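Local structure of 2-oxo-1,2-dihydroquinoline 8-monooxygenase, oxygenase component (Pseudomonas putida, 1Z02) at residues 46-51 and 59-64; 66-71 and 148-153; 194-199 and 333-338; 204-209 and 433-438. The protein serves as the oxygenase component of a Rieske-type monooxygenase that hydroxylates 2-oxoquinoline at carbon 8, carrying a [2Fe-2S] cluster and a separate iron ion. All blocks are in the same frame, centred on the assembly; numbering follows the deposited sequence.

Interaction 1: residues 46-51 and 59-64; sequences PALFTH and QGIQIC
A classic beta bulge in strand 43-49 of the Rieske domain, in which Ala47 and Leu48 both face Ile148, brings these two residues against Ile61 and Gln59 of strand 58-63, a member of a different antiparallel sheet. The axes of the short strands come no closer than 8.5 Å, a spacing bridged by side chains. Ile61 spans much of it. Its CG1 stands between the backbone N and the carbonyl carbon (chi1 60°), and the extended branch carries CD1 to 3.5 Å from Ala47 CB, so the small methyl of alanine suits this tight spot. The second branch, Ile61 CG2, lies 4.1 Å from Leu48 CD2. The other methyl of the leucine, Leu48 CD1, meets the Gln59 chain at about a right angle, 3.8 Å from Gln59 CG.

Gln59 is amphipathic and uses both characters: its methylenes pack against the leucine, while a bend at chi2 brings the amide round to its own strand. There Gln59 NE2 donates an almost straight bond (174°) to Gly60 O at 3.2 Å, and makes a weak one to Val439 O. With an alanine here, Gly60 O would probably lose this donor and Leu48 CD1 its neighbouring methylene. Since the two segments meet chiefly through buried aliphatic groups, cohesion between them rests on close fit and exclusion of water.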
# COMPACT_ATOMS: atom_id res chain seq x y z
N PRO A 46 18.45 -12.04 18.67
CA PRO A 46 18.32 -11.08 19.77
C PRO A 46 16.87 -10.56 19.66
O PRO A 46 16.40 -10.24 18.56
CB PRO A 46 19.37 -10.02 19.43
CG PRO A 46 19.39 -10.04 17.94
CD PRO A 46 19.36 -11.51 17.63
N ALA A 47 16.16 -10.51 20.78
CA ALA A 47 14.78 -10.04 20.77
C ALA A 47 14.63 -8.61 21.28
O ALA A 47 13.97 -7.77 20.64
CB ALA A 47 13.90 -10.98 21.61
N LEU A 48 15.23 -8.34 22.43
CA LEU A 48 15.14 -7.01 23.04
C LEU A 48 16.32 -6.81 23.97
O LEU A 48 16.94 -7.77 24.41
CB LEU A 48 13.85 -6.90 23.87
CG LEU A 48 12.48 -6.96 23.19
CD1 LEU A 48 11.41 -7.18 24.24
CD2 LEU A 48 12.23 -5.68 22.43
N PHE A 49 16.63 -5.55 24.25
CA PHE A 49 17.69 -5.25 25.21
C PHE A 49 17.00 -5.44 26.55
O PHE A 49 15.79 -5.28 26.66
CB PHE A 49 18.15 -3.79 25.09
CG PHE A 49 19.09 -3.54 23.94
CD1 PHE A 49 18.71 -2.70 22.89
CD2 PHE A 49 20.36 -4.12 23.91
CE1 PHE A 49 19.58 -2.44 21.83
CE2 PHE A 49 21.24 -3.87 22.85
CZ PHE A 49 20.84 -3.03 21.80
N THR A 50 17.77 -5.79 27.57
CA THR A 50 17.20 -5.99 28.89
C THR A 50 16.40 -4.77 29.35
O THR A 50 15.33 -4.91 29.95
CB THR A 50 18.33 -6.30 29.90
OG1 THR A 50 18.88 -7.59 29.61
CG2 THR A 50 17.80 -6.28 31.33
N HIS A 51 16.89 -3.57 29.05
CA HIS A 51 16.20 -2.36 29.46
C HIS A 51 14.86 -2.16 28.77
O HIS A 51 14.06 -1.31 29.17
CB HIS A 51 17.11 -1.13 29.26
CG HIS A 51 17.46 -0.84 27.84
ND1 HIS A 51 16.55 -0.33 26.93
CD2 HIS A 51 18.64 -0.94 27.17
CE1 HIS A 51 17.16 -0.14 25.77
NE2 HIS A 51 18.42 -0.50 25.89
N GLN A 59 5.90 -7.31 26.11
CA GLN A 59 6.23 -6.70 24.83
C GLN A 59 6.12 -7.68 23.67
O GLN A 59 6.62 -8.81 23.75
CB GLN A 59 7.65 -6.13 24.87
CG GLN A 59 8.08 -5.47 23.57
CD GLN A 59 7.37 -4.15 23.33
OE1 GLN A 59 7.50 -3.22 24.12
NE2 GLN A 59 6.63 -4.07 22.23
N GLY A 60 5.48 -7.25 22.59
CA GLY A 60 5.34 -8.11 21.42
C GLY A 60 6.29 -7.70 20.31
O GLY A 60 6.53 -6.51 20.09
N ILE A 61 6.84 -8.70 19.61
CA ILE A 61 7.76 -8.48 18.49
C ILE A 61 7.42 -9.50 17.40
O ILE A 61 6.45 -10.26 17.51
CB ILE A 61 9.24 -8.70 18.91
CG1 ILE A 61 9.44 -10.13 19.42
CG2 ILE A 61 9.63 -7.71 19.97
CD1 ILE A 61 10.85 -10.42 19.90
N GLN A 62 8.21 -9.50 16.33
CA GLN A 62 8.00 -10.45 15.24
C GLN A 62 9.35 -10.79 14.62
O GLN A 62 10.10 -9.89 14.22
CB GLN A 62 7.05 -9.88 14.17
CG GLN A 62 6.56 -10.95 13.19
CD GLN A 62 5.59 -10.43 12.14
OE1 GLN A 62 4.90 -11.22 11.50
NE2 GLN A 62 5.55 -9.12 11.94
N ILE A 63 9.65 -12.08 14.55
CA ILE A 63 10.91 -12.58 14.00
C ILE A 63 10.63 -13.77 13.09
O ILE A 63 9.90 -14.69 13.47
CB ILE A 63 11.89 -13.00 15.12
CG1 ILE A 63 12.26 -11.79 15.98
CG2 ILE A 63 13.16 -13.61 14.49
CD1 ILE A 63 13.08 -12.14 17.21
N CYS A 64 11.22 -13.77 11.90
CA CYS A 64 10.99 -14.83 10.92
C CYS A 64 9.50 -15.02 10.65
O CYS A 64 9.05 -16.14 10.42
CB CYS A 64 11.60 -16.16 11.38
SG CYS A 64 13.43 -16.19 11.29

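Interaction 2: residues 66-71 and 148-153; sequences VPIVLR and IFVFVR
Leu70 drives one methyl between two branched neighbours: its CD2 lies 4.0 Å from Ile148 CG2 and equally 4.0 Å from Val150 CG2, filling the notch that these side chains make on alternate positions of their strand. A chi1 of -58° sets its CG beside the backbone N, and a chi2 of 82° then turns CD2 to this notch. Two residues back along the chain, Ile68 does the same with a longer, thinner bump. Ile68 CD1 rests 3.9 Å from Val152 CG2. More loosely, Ile68 CD1 lies 4.4 Å from Val150 CG1, so Val150 shows one methyl to each intruder.

The pattern is that of two antiparallel sheets packed face to face in the Rieske part of the chain, whose strand axes here approach to 10.0 Å and run at 141°. Alternation along each strand sends Val66, Ile68 and Leu70 inward from one side and Ile148, Val150 and Val152 from the other. Valine and isoleucine suit such a layer because branching at CB is compatible with an extended backbone and puts two carbons close to it; the longer arms of Ile68 and Leu70 reach across.

Val152 is also forked across its contacts: while CG2 meets the isoleucine, CG1 stands 4.1 Å from Val66 CB, the two valines sliding past each other in opposite directions. Val77 of strand 76-81 touches both Leu70 and Ile148, and Ala47 packs on Val150. On the far side of strand 147-152 the ring of Phe151 meets those of Trp44 and Phe157.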
# COMPACT_ATOMS: atom_id res chain seq x y z
N VAL A 66 7.20 -14.92 12.69
CA VAL A 66 6.54 -15.45 13.88
C VAL A 66 6.31 -14.38 14.95
O VAL A 66 7.25 -13.75 15.44
CB VAL A 66 7.38 -16.57 14.54
CG1 VAL A 66 6.64 -17.14 15.73
CG2 VAL A 66 7.69 -17.65 13.52
N PRO A 67 5.04 -14.14 15.30
CA PRO A 67 4.70 -13.15 16.32
C PRO A 67 5.05 -13.72 17.70
O PRO A 67 4.63 -14.83 18.06
CB PRO A 67 3.20 -12.95 16.11
CG PRO A 67 2.74 -14.26 15.59
CD PRO A 67 3.84 -14.68 14.65
N ILE A 68 5.82 -12.96 18.47
CA ILE A 68 6.27 -13.40 19.79
C ILE A 68 5.99 -12.35 20.87
O ILE A 68 6.20 -11.16 20.65
CB ILE A 68 7.79 -13.67 19.76
CG1 ILE A 68 8.10 -14.77 18.74
CG2 ILE A 68 8.28 -14.09 21.14
CD1 ILE A 68 9.60 -14.97 18.45
N VAL A 69 5.54 -12.80 22.03
CA VAL A 69 5.27 -11.91 23.14
C VAL A 69 6.16 -12.33 24.31
O VAL A 69 6.31 -13.52 24.60
CB VAL A 69 3.78 -11.95 23.55
CG1 VAL A 69 3.39 -13.38 23.91
CG2 VAL A 69 3.52 -10.99 24.71
N LEU A 70 6.78 -11.34 24.96
CA LEU A 70 7.67 -11.62 26.09
C LEU A 70 7.20 -10.92 27.36
O LEU A 70 6.61 -9.84 27.31
CB LEU A 70 9.11 -11.18 25.79
CG LEU A 70 9.86 -11.73 24.57
CD1 LEU A 70 9.47 -10.97 23.33
CD2 LEU A 70 11.34 -11.60 24.82
N ARG A 71 7.47 -11.56 28.49
CA ARG A 71 7.11 -11.00 29.79
C ARG A 71 8.16 -11.38 30.82
O ARG A 71 8.66 -12.51 30.81
CB ARG A 71 5.75 -11.52 30.27
CG ARG A 71 5.36 -10.93 31.63
CD ARG A 71 4.18 -11.64 32.27
NE ARG A 71 3.85 -11.04 33.57
CZ ARG A 71 3.11 -11.63 34.51
NH1 ARG A 71 2.87 -11.00 35.65
NH2 ARG A 71 2.63 -12.85 34.32
N ILE A 148 18.60 -10.01 25.47
CA ILE A 148 17.59 -11.06 25.61
C ILE A 148 17.49 -11.81 24.28
O ILE A 148 16.94 -11.27 23.31
CB ILE A 148 16.19 -10.49 25.95
CG1 ILE A 148 16.21 -9.83 27.33
CG2 ILE A 148 15.15 -11.61 25.93
CD1 ILE A 148 14.88 -9.25 27.76
N PHE A 149 18.02 -13.02 24.22
CA PHE A 149 17.96 -13.83 23.00
C PHE A 149 16.80 -14.81 23.07
O PHE A 149 16.48 -15.33 24.14
CB PHE A 149 19.26 -14.61 22.77
CG PHE A 149 20.47 -13.75 22.56
CD1 PHE A 149 21.21 -13.28 23.65
CD2 PHE A 149 20.87 -13.40 21.27
CE1 PHE A 149 22.34 -12.48 23.44
CE2 PHE A 149 21.98 -12.60 21.06
CZ PHE A 149 22.73 -12.14 22.15
N VAL A 150 16.16 -15.04 21.93
CA VAL A 150 15.04 -15.97 21.87
C VAL A 150 15.31 -16.97 20.76
O VAL A 150 15.85 -16.61 19.72
CB VAL A 150 13.70 -15.24 21.56
CG1 VAL A 150 12.57 -16.23 21.47
CG2 VAL A 150 13.40 -14.23 22.65
N PHE A 151 14.96 -18.22 21.00
CA PHE A 151 15.15 -19.27 20.01
C PHE A 151 13.84 -19.37 19.22
O PHE A 151 12.88 -20.01 19.67
CB PHE A 151 15.44 -20.61 20.68
CG PHE A 151 15.80 -21.71 19.72
CD1 PHE A 151 17.01 -21.69 19.04
CD2 PHE A 151 14.91 -22.75 19.46
CE1 PHE A 151 17.34 -22.68 18.12
CE2 PHE A 151 15.23 -23.75 18.54
CZ PHE A 151 16.44 -23.72 17.87
N VAL A 152 13.81 -18.72 18.06
CA VAL A 152 12.62 -18.71 17.20
C VAL A 152 12.57 -20.03 16.44
O VAL A 152 13.39 -20.30 15.56
CB VAL A 152 12.67 -17.53 16.21
CG1 VAL A 152 11.32 -17.40 15.48
CG2 VAL A 152 13.00 -16.25 16.96
N ARG A 153 11.59 -20.86 16.78
CA ARG A 153 11.45 -22.18 16.18
C ARG A 153 10.07 -22.48 15.61
O ARG A 153 9.10 -21.78 15.91
CB ARG A 153 11.79 -23.24 17.23
CG ARG A 153 10.94 -23.11 18.48
CD ARG A 153 11.05 -24.31 19.40
NE ARG A 153 10.28 -24.12 20.63
CZ ARG A 153 10.25 -25.00 21.62
NH1 ARG A 153 9.53 -24.74 22.71
NH2 ARG A 153 10.93 -26.14 21.53

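Interaction 3: residues 194-199 and 333-338; sequences DNAVVH and VRVCPT
Asn195 O takes the shortest of the bonds joining these strands, from Cys336 N at 2.9 Å with an N-H...O angle of 163°, and also receives a C-H...O contact from Val335 CA at 3.4 Å. Further along, Val197 and Arg334 form a hydrogen-bonded antiparallel pair. Arg334 N donates to Val197 O at 3.2 Å and Val197 N to Arg334 O at 3.0 Å.

Ala196, Val198, Val333 and Val335 share one face of the sheet. There Val333 forks, its CG1 3.9 Å from Ala196 CB and its CG2 3.9 Å from Val198 CG2. On the face of Val197 and Arg334, Val197 CG2 packs 3.7 Å from Cys336 CB. This is the face covered by helix 339-359, which touches Arg334 and Cys336 and whose first turn is N-capped by Thr338. A long helix following the last strand and lying over the antiparallel sheet fits the helix-grip arrangement of Bet v 1-like domains. Backbone bonds thus fix the register of a strand that is outermost within this chain, while the small apolar side chains of Ala196, Val198, Val333 and Val335 pack along one face.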
# COMPACT_ATOMS: atom_id res chain seq x y z
N ASP A 194 31.99 -12.93 31.23
CA ASP A 194 31.67 -12.29 32.50
C ASP A 194 32.09 -10.83 32.43
O ASP A 194 33.14 -10.50 31.86
CB ASP A 194 32.39 -13.00 33.65
CG ASP A 194 31.71 -14.30 34.06
OD1 ASP A 194 32.24 -14.99 34.96
OD2 ASP A 194 30.65 -14.63 33.50
N ASN A 195 31.27 -9.95 33.00
CA ASN A 195 31.56 -8.52 33.01
C ASN A 195 31.55 -7.86 31.64
O ASN A 195 31.97 -6.71 31.51
CB ASN A 195 32.91 -8.26 33.70
CG ASN A 195 32.86 -8.52 35.19
OD1 ASN A 195 33.89 -8.74 35.83
ND2 ASN A 195 31.65 -8.48 35.75
N ALA A 196 31.09 -8.58 30.62
CA ALA A 196 31.02 -8.00 29.28
C ALA A 196 29.86 -7.01 29.31
O ALA A 196 28.78 -7.34 29.78
CB ALA A 196 30.76 -9.08 28.22
N VAL A 197 30.10 -5.79 28.85
CA VAL A 197 29.04 -4.78 28.84
C VAL A 197 28.60 -4.50 27.41
O VAL A 197 29.43 -4.43 26.50
CB VAL A 197 29.50 -3.47 29.50
CG1 VAL A 197 28.37 -2.44 29.47
CG2 VAL A 197 29.94 -3.73 30.93
N VAL A 198 27.29 -4.35 27.21
CA VAL A 198 26.75 -4.09 25.88
C VAL A 198 26.07 -2.73 25.75
O VAL A 198 25.24 -2.36 26.59
CB VAL A 198 25.70 -5.17 25.48
CG1 VAL A 198 25.08 -4.82 24.14
CG2 VAL A 198 26.35 -6.54 25.41
N HIS A 199 26.42 -1.98 24.72
CA HIS A 199 25.81 -0.68 24.44
C HIS A 199 25.48 -0.73 22.96
O HIS A 199 26.29 -1.19 22.16
CB HIS A 199 26.78 0.48 24.70
CG HIS A 199 27.03 0.75 26.15
ND1 HIS A 199 26.02 0.95 27.06
CD2 HIS A 199 28.19 0.85 26.85
CE1 HIS A 199 26.54 1.17 28.26
NE2 HIS A 199 27.85 1.11 28.15
N VAL A 333 30.72 -4.19 22.43
CA VAL A 333 30.95 -4.91 23.67
C VAL A 333 32.37 -4.67 24.18
O VAL A 333 33.32 -4.62 23.40
CB VAL A 333 30.74 -6.43 23.47
CG1 VAL A 333 30.89 -7.16 24.80
CG2 VAL A 333 29.36 -6.70 22.87
N ARG A 334 32.49 -4.51 25.50
CA ARG A 334 33.79 -4.32 26.14
C ARG A 334 33.67 -4.84 27.57
O ARG A 334 32.73 -4.51 28.28
CB ARG A 334 34.20 -2.85 26.18
CG ARG A 334 35.61 -2.66 26.72
CD ARG A 334 35.97 -1.22 27.01
NE ARG A 334 37.34 -1.13 27.51
CZ ARG A 334 38.35 -0.59 26.83
NH1 ARG A 334 39.57 -0.56 27.35
NH2 ARG A 334 38.15 -0.08 25.62
N VAL A 335 34.62 -5.67 27.98
CA VAL A 335 34.59 -6.21 29.33
C VAL A 335 35.00 -5.12 30.31
O VAL A 335 36.08 -4.53 30.20
CB VAL A 335 35.54 -7.43 29.48
CG1 VAL A 335 35.54 -7.91 30.93
CG2 VAL A 335 35.07 -8.56 28.57
N CYS A 336 34.11 -4.83 31.25
CA CYS A 336 34.36 -3.80 32.25
C CYS A 336 34.25 -4.40 33.64
O CYS A 336 33.16 -4.53 34.18
CB CYS A 336 33.33 -2.68 32.08
SG CYS A 336 33.28 -1.93 30.40
N PRO A 337 35.40 -4.76 34.24
CA PRO A 337 35.45 -5.36 35.58
C PRO A 337 34.90 -4.50 36.72
O PRO A 337 34.06 -4.94 37.50
CB PRO A 337 36.94 -5.67 35.76
CG PRO A 337 37.42 -5.87 34.36
CD PRO A 337 36.74 -4.74 33.63
N THR A 338 35.39 -3.27 36.82
CA THR A 338 34.94 -2.37 37.87
C THR A 338 33.88 -1.42 37.35
O THR A 338 33.70 -1.30 36.14
CB THR A 338 36.13 -1.54 38.43
OG1 THR A 338 36.53 -0.53 37.49
CG2 THR A 338 37.30 -2.45 38.72

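Interaction 4: residues 204-209 and 433-438; sequences TGFGNW and KRPGYK
With CG beside the backbone N (chi1 -51°), the Phe206 ring is directed at Pro435 and Arg434, and the arginine, extended from CG to NE, runs past the far end of that ring. Pro435 O sits near the ring plane at the edge, 3.4 Å from Phe206 CE2, where the faintly positive ring hydrogens suit a carbonyl oxygen. The proline ring adds apolar contact, its CD 3.8 Å from Phe206 CE2. Arg434 CD lies 4.0 Å from Phe206 CZ, and the guanidinium plane stands 83° from that of the ring. The arginine's charge is answered elsewhere, by a salt bridge from NH1 to Asp431 of the second subunit.

Thr204 serves two purposes: its OG1 bonds to Glu327 and packs 3.6 Å from Tyr437 CB, while its methyl CG2 is 3.8 Å from Pro435 O. Tyr437 OH binds Ala47 O. Replacing Phe206 by an alanine would probably open a gap beside Pro435 and leave the aliphatic part of Arg434 freer to move.

The contact fastens the end of strand 196-206, an edge strand, within this chain, of the large antiparallel sheet, to the tail that follows helix 423-430. Tyr437 continues onto Ile61 and Ile63 of strand 58-63, and from the second subunit Lys427 packs on Phe206 and Arg434, with Phe426 on Pro435.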
# COMPACT_ATOMS: atom_id res chain seq x y z
N THR A 204 14.53 -0.82 12.67
CA THR A 204 13.86 -1.54 11.60
C THR A 204 14.43 -1.10 10.26
O THR A 204 14.52 0.10 9.97
CB THR A 204 12.35 -1.28 11.62
OG1 THR A 204 11.83 -1.61 12.91
CG2 THR A 204 11.65 -2.15 10.59
N GLY A 205 14.85 -2.08 9.46
CA GLY A 205 15.39 -1.82 8.14
C GLY A 205 14.34 -2.13 7.10
O GLY A 205 13.58 -3.08 7.24
N PHE A 206 14.28 -1.33 6.04
CA PHE A 206 13.27 -1.55 5.01
C PHE A 206 13.87 -2.27 3.82
O PHE A 206 14.56 -1.68 3.01
CB PHE A 206 12.66 -0.22 4.63
CG PHE A 206 12.19 0.56 5.82
CD1 PHE A 206 12.97 1.57 6.37
CD2 PHE A 206 11.01 0.20 6.46
CE1 PHE A 206 12.59 2.20 7.55
CE2 PHE A 206 10.63 0.82 7.64
CZ PHE A 206 11.42 1.83 8.19
N GLY A 207 13.62 -3.57 3.77
CA GLY A 207 14.12 -4.44 2.74
C GLY A 207 14.40 -5.80 3.35
O GLY A 207 14.38 -5.95 4.57
N ASN A 208 14.68 -6.78 2.50
CA ASN A 208 14.95 -8.14 2.94
C ASN A 208 16.25 -8.26 3.74
O ASN A 208 17.23 -7.56 3.46
CB ASN A 208 15.03 -9.07 1.72
CG ASN A 208 15.24 -10.51 2.11
OD1 ASN A 208 14.31 -11.18 2.58
ND2 ASN A 208 16.46 -11.00 1.93
N TRP A 209 16.25 -9.16 4.73
CA TRP A 209 17.41 -9.36 5.60
C TRP A 209 18.72 -9.81 4.96
O TRP A 209 19.79 -9.37 5.39
CB TRP A 209 17.06 -10.36 6.72
CG TRP A 209 16.98 -11.79 6.28
CD1 TRP A 209 15.93 -12.41 5.69
CD2 TRP A 209 18.03 -12.77 6.38
NE1 TRP A 209 16.24 -13.72 5.40
CE2 TRP A 209 17.53 -13.97 5.82
CE3 TRP A 209 19.34 -12.75 6.88
CZ2 TRP A 209 18.29 -15.14 5.75
CZ3 TRP A 209 20.10 -13.92 6.81
CH2 TRP A 209 19.57 -15.10 6.24
N LYS A 433 2.75 6.23 10.19
CA LYS A 433 3.52 5.15 10.81
C LYS A 433 4.21 4.25 9.81
O LYS A 433 3.56 3.66 8.95
CB LYS A 433 2.62 4.29 11.68
CG LYS A 433 2.12 5.00 12.91
CD LYS A 433 1.16 4.13 13.69
CE LYS A 433 1.05 4.67 15.10
NZ LYS A 433 -0.27 4.46 15.71
N ARG A 434 5.53 4.14 9.93
CA ARG A 434 6.32 3.29 9.04
C ARG A 434 6.25 1.83 9.47
O ARG A 434 5.82 1.53 10.59
CB ARG A 434 7.79 3.69 9.09
CG ARG A 434 8.17 5.01 8.49
CD ARG A 434 9.60 5.29 8.89
NE ARG A 434 10.24 6.32 8.08
CZ ARG A 434 11.55 6.56 8.08
NH1 ARG A 434 12.05 7.52 7.31
NH2 ARG A 434 12.36 5.84 8.85
N PRO A 435 6.65 0.91 8.58
CA PRO A 435 6.63 -0.51 8.95
C PRO A 435 7.53 -0.62 10.19
O PRO A 435 8.54 0.07 10.27
CB PRO A 435 7.22 -1.19 7.73
CG PRO A 435 6.71 -0.35 6.61
CD PRO A 435 6.92 1.06 7.14
N GLY A 436 7.17 -1.47 11.15
CA GLY A 436 7.97 -1.57 12.35
C GLY A 436 8.32 -2.94 12.89
O GLY A 436 8.30 -3.94 12.18
N TYR A 437 8.64 -2.98 14.19
CA TYR A 437 9.05 -4.21 14.85
C TYR A 437 8.32 -4.45 16.17
O TYR A 437 7.69 -5.49 16.36
CB TYR A 437 10.56 -4.15 15.07
CG TYR A 437 11.14 -5.28 15.89
CD1 TYR A 437 11.08 -6.60 15.45
CD2 TYR A 437 11.77 -5.02 17.11
CE1 TYR A 437 11.63 -7.64 16.20
CE2 TYR A 437 12.33 -6.04 17.86
CZ TYR A 437 12.26 -7.34 17.40
OH TYR A 437 12.85 -8.34 18.15
N LYS A 438 8.40 -3.47 17.08
CA LYS A 438 7.74 -3.58 18.37
C LYS A 438 6.24 -3.30 18.25
O LYS A 438 5.84 -2.26 17.74
CB LYS A 438 8.39 -2.61 19.37
CG LYS A 438 9.86 -2.92 19.62
CD LYS A 438 10.58 -1.84 20.42
CE LYS A 438 10.26 -1.91 21.90
NZ LYS A 438 11.12 -0.96 22.67

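Overall arrangement
Interactions 1 and 2 belong to one layered core, their centres only 6 Å apart: Ala47 N bonds to Ile148 O at 2.7 Å and Ile61 N to Ile68 O at 2.8 Å, each bond lying within one of the facing sheets. Interactions 3 and 4 lie about 30 Å apart between centres, towards opposite ends of strand 196-206 in the larger sheet. Both reach back to interaction 1, through Phe49 packing on Val198 and through Tyr437 OH bonding to Ala47 O at 2.8 Å. The Rieske part thus meets the larger sheet directly at Val198 and, through the C-terminal tail, at interaction 4. All four contacts are framework, away from the [2Fe-2S] cluster and the iron held by His221, His225 and Asp365.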